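Local coordinates for protein pyridoxamine 5-phosphate-dependent dehydrase (Escherichia coli, PDB 3B8X) that removes the C3'-hydroxyl group from GDP-4-keto-6-deoxy-D-mannose by a vitamin B6-dependent transamination-deoxygenation reaction on the route to L-colitose, at residues V53-S57 against N250-L254; I192-E196 against M256-G261. The protein carries 1 engineered substitution. All coordinates share one frame; numbering follows the deposited sequence.

After helices 15-27 and 34-47 the chain forms strand 51-55, outermost in the large mixed sheet within this chain, then builds most of that sheet before 250-254 returns to V53-S57 and closes contact 1 over 192 intervening residues. Contact 2 opens inside this loop, at I192-E196, and closes 59 residues later on the first turns of helix 255-286, so the two cross rather than nest. Only one residue separates 250-254 from 256-261. Together the two contacts tie the helix and the loop leading into it to the edge strand and to the approach to its neighbour, strand 198-202. The contacts touch through packing of M54 CE on S257 O, and both reach the second subunit.

Contact 1: residues V53-S57 against N250-L254; sequences VMVSS and NVRPL. With G4M ([(2R,3S,4R,5R)-5-(2-amino-6-oxo-1,6-dihydro-9H-purin-9-yl)-3,4-dihydroxytetrahydrofuran-2-yl]methyl (2R,3S,4S,5S,6R)-3,4-dihydroxy-5-[({3-hydroxy-2-methyl-5-[(phosphonooxy)methyl]pyridin-4-yl}methyl)amino]-6-methyltetrahydro-2H-pyran-2-yl dihydrogen diphosphate), chain O.
The pyrrolidine ring of P253 has the V55-S56 peptide backbone over one face, V55 O lying 3.8 Å from P253 CB, and M54 at its edge, with P253 CG 3.6 Å from M54 CG and the thioether sulfur following along the same edge. V36 of helix 34-47 touches both side chains, and M32 adds to the packing around the proline. M54 reaches along the ring because its CG is anti to the backbone N (chi1 -168°) and the chain stays extended beyond it. The peptide carbonyl of V251 is the second flat group. Above its plane sits the amide of S56, in a hydrogen bond of 2.8 Å between S56 N and V251 O, bent to 140° at the hydrogen. V55 CA packs against the same oxygen, at 3.4 Å from V251 O, while V55 CG1 and V251 CG2 lie side by side 4.0 Å apart. S56 OG passes 3.7 Å from V251 CB and shares a hydrogen bond with T60 OG1 of helix 58-68. N250 OD1 closes an Asx turn, accepting from R252 N at 3.1 Å nearly along the C=O axis, while N250 ND2 bonds E196 of the second subunit and OP1 of the other bound G4M. R252 forms a salt bridge with that same glutamate. S57, the N-cap of helix 58-68, brings its CB to 3.4 Å from OP1 of the G4M of chain O. The apolar rim and single backbone bond thus join the edge strand to the loop ahead of helix 255-286. The Asx turn uses OD1, consistent with ND2 being left for the phosphate of the other G4M and for E196 of the second subunit. As in other fold type I pyridoxal phosphate enzymes, the cofactor phosphate is held where two subunits meet.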
loop_
_atom_site.group_PDB
_atom_site.type_symbol
_atom_site.label_atom_id
_atom_site.label_comp_id
_atom_site.label_asym_id
_atom_site.label_seq_id
_atom_site.Cartn_x
_atom_site.Cartn_y
_atom_site.Cartn_z
ATOM N N VAL B 53 6.368 -13.155 -4.302
ATOM C CA VAL B 53 5.088 -12.578 -3.849
ATOM C C VAL B 53 4.954 -11.204 -4.468
ATOM O O VAL B 53 5.674 -10.303 -4.080
ATOM C CB VAL B 53 4.933 -12.377 -2.341
ATOM C CG1 VAL B 53 3.572 -11.751 -2.063
ATOM C CG2 VAL B 53 5.036 -13.704 -1.543
ATOM N N MET B 54 4.007 -11.047 -5.387
ATOM C CA MET B 54 3.742 -9.759 -6.034
ATOM C C MET B 54 2.899 -8.829 -5.173
ATOM O O MET B 54 1.961 -9.272 -4.528
ATOM C CB MET B 54 2.980 -9.953 -7.312
ATOM C CG MET B 54 2.942 -8.651 -8.171
ATOM S SD MET B 54 1.885 -8.891 -9.635
ATOM C CE MET B 54 2.302 -7.496 -10.709
ATOM N N VAL B 55 3.254 -7.558 -5.151
ATOM C CA VAL B 55 2.565 -6.590 -4.309
ATOM C C VAL B 55 2.327 -5.324 -5.090
ATOM O O VAL B 55 2.725 -5.184 -6.242
ATOM C CB VAL B 55 3.321 -6.262 -2.981
ATOM C CG1 VAL B 55 3.255 -7.475 -2.032
ATOM C CG2 VAL B 55 4.749 -5.904 -3.256
ATOM N N SER B 56 1.615 -4.411 -4.475
ATOM C CA SER B 56 1.245 -3.205 -5.173
ATOM C C SER B 56 2.371 -2.334 -5.727
ATOM O O SER B 56 2.125 -1.626 -6.682
ATOM C CB SER B 56 0.242 -2.424 -4.314
ATOM O OG SER B 56 0.879 -1.853 -3.159
ATOM N N SER B 57 3.566 -2.311 -5.132
ATOM C CA SER B 57 4.674 -1.471 -5.647
ATOM C C SER B 57 5.969 -1.956 -4.998
ATOM O O SER B 57 5.941 -2.810 -4.098
ATOM C CB SER B 57 4.490 0.028 -5.333
ATOM O OG SER B 57 4.443 0.216 -3.926
ATOM N N ASN B 250 -3.328 -4.271 3.223
ATOM C CA ASN B 250 -3.873 -4.744 1.964
ATOM C C ASN B 250 -2.961 -4.021 0.956
ATOM O O ASN B 250 -3.105 -2.802 0.736
ATOM C CB ASN B 250 -5.303 -4.316 1.693
ATOM C CG ASN B 250 -5.699 -4.521 0.224
ATOM O OD1 ASN B 250 -4.862 -4.916 -0.594
ATOM N ND2 ASN B 250 -6.973 -4.232 -0.124
ATOM N N VAL B 251 -1.976 -4.736 0.409
ATOM C CA VAL B 251 -1.094 -4.218 -0.646
ATOM C C VAL B 251 -1.101 -5.172 -1.846
ATOM O O VAL B 251 -0.094 -5.442 -2.482
ATOM C CB VAL B 251 0.341 -3.948 -0.170
ATOM C CG1 VAL B 251 0.286 -2.843 0.918
ATOM C CG2 VAL B 251 0.940 -5.239 0.375
ATOM N N ARG B 252 -2.267 -5.729 -2.113
ATOM C CA ARG B 252 -2.398 -6.637 -3.215
ATOM C C ARG B 252 -2.216 -5.871 -4.536
ATOM O O ARG B 252 -2.532 -4.680 -4.605
ATOM C CB ARG B 252 -3.816 -7.234 -3.174
ATOM C CG ARG B 252 -4.089 -8.184 -2.033
ATOM C CD ARG B 252 -5.467 -8.770 -2.225
ATOM N NE ARG B 252 -6.561 -7.801 -2.213
ATOM C CZ ARG B 252 -7.775 -8.062 -1.735
ATOM N NH1 ARG B 252 -8.050 -9.272 -1.250
ATOM N NH2 ARG B 252 -8.719 -7.121 -1.749
ATOM N N PRO B 253 -1.684 -6.530 -5.572
ATOM C CA PRO B 253 -1.554 -5.871 -6.865
ATOM C C PRO B 253 -2.855 -6.194 -7.574
ATOM O O PRO B 253 -3.605 -7.062 -7.133
ATOM C CB PRO B 253 -0.442 -6.682 -7.591
ATOM C CG PRO B 253 -0.394 -8.047 -6.887
ATOM C CD PRO B 253 -1.160 -7.916 -5.581
ATOM N N LEU B 254 -3.064 -5.589 -8.739
ATOM C CA LEU B 254 -4.274 -5.861 -9.524
ATOM C C LEU B 254 -4.055 -7.058 -10.435
ATOM O O LEU B 254 -2.926 -7.325 -10.849
ATOM C CB LEU B 254 -4.631 -4.649 -10.366
ATOM C CG LEU B 254 -5.129 -3.486 -9.494
ATOM C CD1 LEU B 254 -5.390 -2.277 -10.344
ATOM C CD2 LEU B 254 -6.346 -3.909 -8.715
HETATM O OP3 G4M O . 8.424 3.098 -7.229
HETATM P PL G4M O . 8.245 1.772 -6.379
HETATM O OP1 G4M O . 7.276 1.973 -5.093
HETATM O OP2 G4M O . 7.636 0.625 -7.325
HETATM O OP4 G4M O . 9.717 1.229 -5.939
HETATM C C5B G4M O . 10.174 2.030 -4.887
HETATM C C5L G4M O . 11.651 1.926 -4.867
HETATM C C6L G4M O . 12.262 1.164 -3.880
HETATM N N1L G4M O . 13.573 1.114 -3.814
HETATM C C2L G4M O . 14.366 1.751 -4.648
HETATM C C2A G4M O . 15.865 1.689 -4.473
HETATM C C3L G4M O . 13.856 2.507 -5.700
HETATM O O3L G4M O . 14.721 3.193 -6.479
HETATM C C4L G4M O . 12.432 2.572 -5.835
HETATM C C4A G4M O . 11.819 3.325 -6.846
HETATM N N4A G4M O . 12.552 4.053 -7.635
HETATM C C4G G4M O . 11.933 4.724 -8.722
HETATM C C5G G4M O . 12.619 6.033 -9.032
HETATM C C6G G4M O . 14.129 5.834 -9.163
HETATM O O5G G4M O . 12.104 6.330 -10.326
HETATM C C3G G4M O . 10.460 5.051 -8.426
HETATM O O3G G4M O . 9.660 4.134 -9.163
HETATM C C2G G4M O . 10.134 6.489 -8.925
HETATM O O2G G4M O . 8.724 6.714 -9.020
HETATM C C1G G4M O . 10.743 6.733 -10.286
HETATM O O1G G4M O . 10.813 8.146 -10.427
HETATM P P2 G4M O . 10.524 8.797 -11.849
HETATM O O3P G4M O . 11.356 8.015 -12.993
HETATM O O4P G4M O . 11.128 10.302 -11.825
HETATM O OPP G4M O . 8.922 8.663 -11.986
HETATM P P G4M O . 8.314 9.503 -13.214
HETATM O O1P G4M O . 8.648 11.081 -13.342
HETATM O O2P G4M O . 6.761 9.313 -12.919
HETATM O "O5'" G4M O . 8.484 8.676 -14.550
HETATM C "C5'" G4M O . 9.687 9.012 -15.209
HETATM C "C4'" G4M O . 9.337 9.324 -16.656
HETATM O "O4'" G4M O . 8.357 8.357 -17.139
HETATM C "C3'" G4M O . 8.659 10.711 -16.749
HETATM O "O3'" G4M O . 9.019 11.249 -18.012
HETATM C "C2'" G4M O . 7.153 10.376 -16.671
HETATM O "O2'" G4M O . 6.424 11.372 -17.398
HETATM C "C1'" G4M O . 7.136 9.067 -17.449
HETATM N N9 G4M O . 5.969 8.249 -17.103
HETATM C C8 G4M O . 5.727 7.680 -15.894
HETATM N N7 G4M O . 4.608 6.989 -15.986
HETATM C C4 G4M O . 4.976 7.882 -17.977
HETATM C C5 G4M O . 4.083 7.058 -17.253
HETATM C C6 G4M O . 2.937 6.505 -17.930
HETATM O O6 G4M O . 2.121 5.777 -17.387
HETATM N N3 G4M O . 4.736 8.153 -19.263
HETATM C C2 G4M O . 3.668 7.654 -19.864
HETATM N N1 G4M O . 2.768 6.837 -19.228
HETATM N N2 G4M O . 3.439 7.962 -21.169
#

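Contact 2: residues I192-E196 against M256-G261; sequences IATME and MSGAIG
With S257 OG anti to its carbonyl carbon (chi1 -73°) and T194 OG1 tucked between the backbone N and the carbonyl carbon (chi1 59°), the two hydroxyls take separate tasks. S257 OG donates to T194 O at 2.8 Å, in the carbonyl plane with a C=O...donor angle of 156°. T194 OG1 turns back to its own segment and donates to E196 O at 2.8 Å, approaching well above that carbonyl plane; S186 OG is its other partner. The methyl of T194 is left facing the helix, where CG2 rests 3.7 Å from the CA of G261, a residue without a side chain to intervene. M195 adopts the positive phi of a classic gamma turn, in which E196 N reaches back weakly to T194 O, the oxygen already gripped by S257. The chain of M195 bends near its end, and its terminal methyl slots against the helix: CE lies 3.8 Å from I260 CD1, the two side chains crossing at about a right angle, and also meets M256 CB. I260 CG2 packs against the loop backbone, 3.3 Å from A193 O, a carbonyl that is itself hydrogen-bonded to W13 NE1. W13 also packs on M195 and I260, while L254 of the second subunit covers M195 from across the interface. E196 ends the loop with a carboxylate whose partners, R252 and N250, belong to the second subunit. T194 O receives the S257 hydroxyl and, weakly, E196 N, while T194 OG1 holds E196 O; together these bonds are consistent with fixing the backbone that carries E196 at the dimer interface, beside the G4M pocket.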
loop_
_atom_site.group_PDB
_atom_site.type_symbol
_atom_site.label_atom_id
_atom_site.label_comp_id
_atom_site.label_asym_id
_atom_site.label_seq_id
_atom_site.Cartn_x
_atom_site.Cartn_y
_atom_site.Cartn_z
ATOM N N ILE B 192 10.915 -3.418 -16.151
ATOM C CA ILE B 192 9.643 -3.922 -16.702
ATOM C C ILE B 192 8.572 -3.038 -16.077
ATOM O O ILE B 192 8.827 -2.398 -15.045
ATOM C CB ILE B 192 9.350 -5.432 -16.411
ATOM C CG1 ILE B 192 9.127 -5.710 -14.918
ATOM C CG2 ILE B 192 10.433 -6.274 -17.022
ATOM C CD1 ILE B 192 8.587 -7.153 -14.629
ATOM N N ALA B 193 7.383 -2.993 -16.679
ATOM C CA ALA B 193 6.360 -2.093 -16.165
ATOM C C ALA B 193 4.963 -2.672 -16.183
ATOM O O ALA B 193 4.515 -3.165 -17.192
ATOM C CB ALA B 193 6.420 -0.798 -16.967
ATOM N N THR B 194 4.269 -2.630 -15.048
ATOM C CA THR B 194 2.932 -3.193 -14.935
ATOM C C THR B 194 2.024 -2.093 -14.371
ATOM O O THR B 194 1.127 -2.347 -13.576
ATOM C CB THR B 194 2.968 -4.378 -13.943
ATOM O OG1 THR B 194 3.437 -3.914 -12.664
ATOM C CG2 THR B 194 3.932 -5.411 -14.429
ATOM N N MET B 195 2.275 -0.863 -14.792
ATOM C CA MET B 195 1.569 0.323 -14.285
ATOM C C MET B 195 2.196 0.694 -12.925
ATOM O O MET B 195 2.874 1.706 -12.836
ATOM C CB MET B 195 0.036 0.124 -14.264
ATOM C CG MET B 195 -0.467 -0.293 -15.631
ATOM S SD MET B 195 -2.267 -0.225 -15.783
ATOM C CE MET B 195 -2.684 -1.687 -15.014
ATOM N N GLU B 196 1.983 -0.111 -11.880
ATOM C CA GLU B 196 2.685 0.020 -10.616
ATOM C C GLU B 196 2.872 -1.467 -10.296
ATOM O O GLU B 196 2.127 -2.309 -10.831
ATOM C CB GLU B 196 1.817 0.680 -9.525
ATOM C CG GLU B 196 1.588 2.175 -9.712
ATOM C CD GLU B 196 2.530 3.077 -8.948
ATOM O OE1 GLU B 196 3.537 2.637 -8.341
ATOM O OE2 GLU B 196 2.266 4.276 -8.986
ATOM N N MET B 256 -4.639 -7.213 -13.510
ATOM C CA MET B 256 -4.099 -6.693 -14.742
ATOM C C MET B 256 -2.588 -6.587 -14.652
ATOM O O MET B 256 -1.888 -6.846 -15.642
ATOM C CB MET B 256 -4.669 -5.303 -15.015
ATOM C CG MET B 256 -6.002 -5.351 -15.732
ATOM S SD MET B 256 -6.435 -3.622 -15.804
ATOM C CE MET B 256 -8.096 -3.609 -16.441
ATOM N N SER B 257 -2.092 -6.161 -13.492
ATOM C CA SER B 257 -0.655 -6.009 -13.347
ATOM C C SER B 257 0.069 -7.343 -13.516
ATOM O O SER B 257 1.154 -7.405 -14.073
ATOM C CB SER B 257 -0.281 -5.357 -12.042
ATOM O OG SER B 257 -0.601 -3.979 -12.110
ATOM N N GLY B 258 -0.519 -8.401 -12.991
ATOM C CA GLY B 258 0.069 -9.731 -13.091
ATOM C C GLY B 258 0.027 -10.188 -14.564
ATOM O O GLY B 258 0.990 -10.729 -15.071
ATOM N N ALA B 259 -1.039 -9.883 -15.288
ATOM C CA ALA B 259 -1.121 -10.299 -16.680
ATOM C C ALA B 259 -0.074 -9.607 -17.515
ATOM O O ALA B 259 0.616 -10.241 -18.312
ATOM C CB ALA B 259 -2.518 -10.100 -17.268
ATOM N N ILE B 260 0.026 -8.300 -17.322
ATOM C CA ILE B 260 0.967 -7.503 -18.056
ATOM C C ILE B 260 2.353 -8.056 -17.713
ATOM O O ILE B 260 3.245 -8.156 -18.593
ATOM C CB ILE B 260 0.913 -6.024 -17.607
ATOM C CG1 ILE B 260 -0.411 -5.364 -18.016
ATOM C CG2 ILE B 260 2.104 -5.260 -18.142
ATOM C CD1 ILE B 260 -0.834 -4.113 -17.216
ATOM N N GLY B 261 2.568 -8.318 -16.420
ATOM C CA GLY B 261 3.911 -8.726 -15.983
ATOM C C GLY B 261 4.425 -9.984 -16.680
ATOM O O GLY B 261 5.620 -10.140 -16.911
#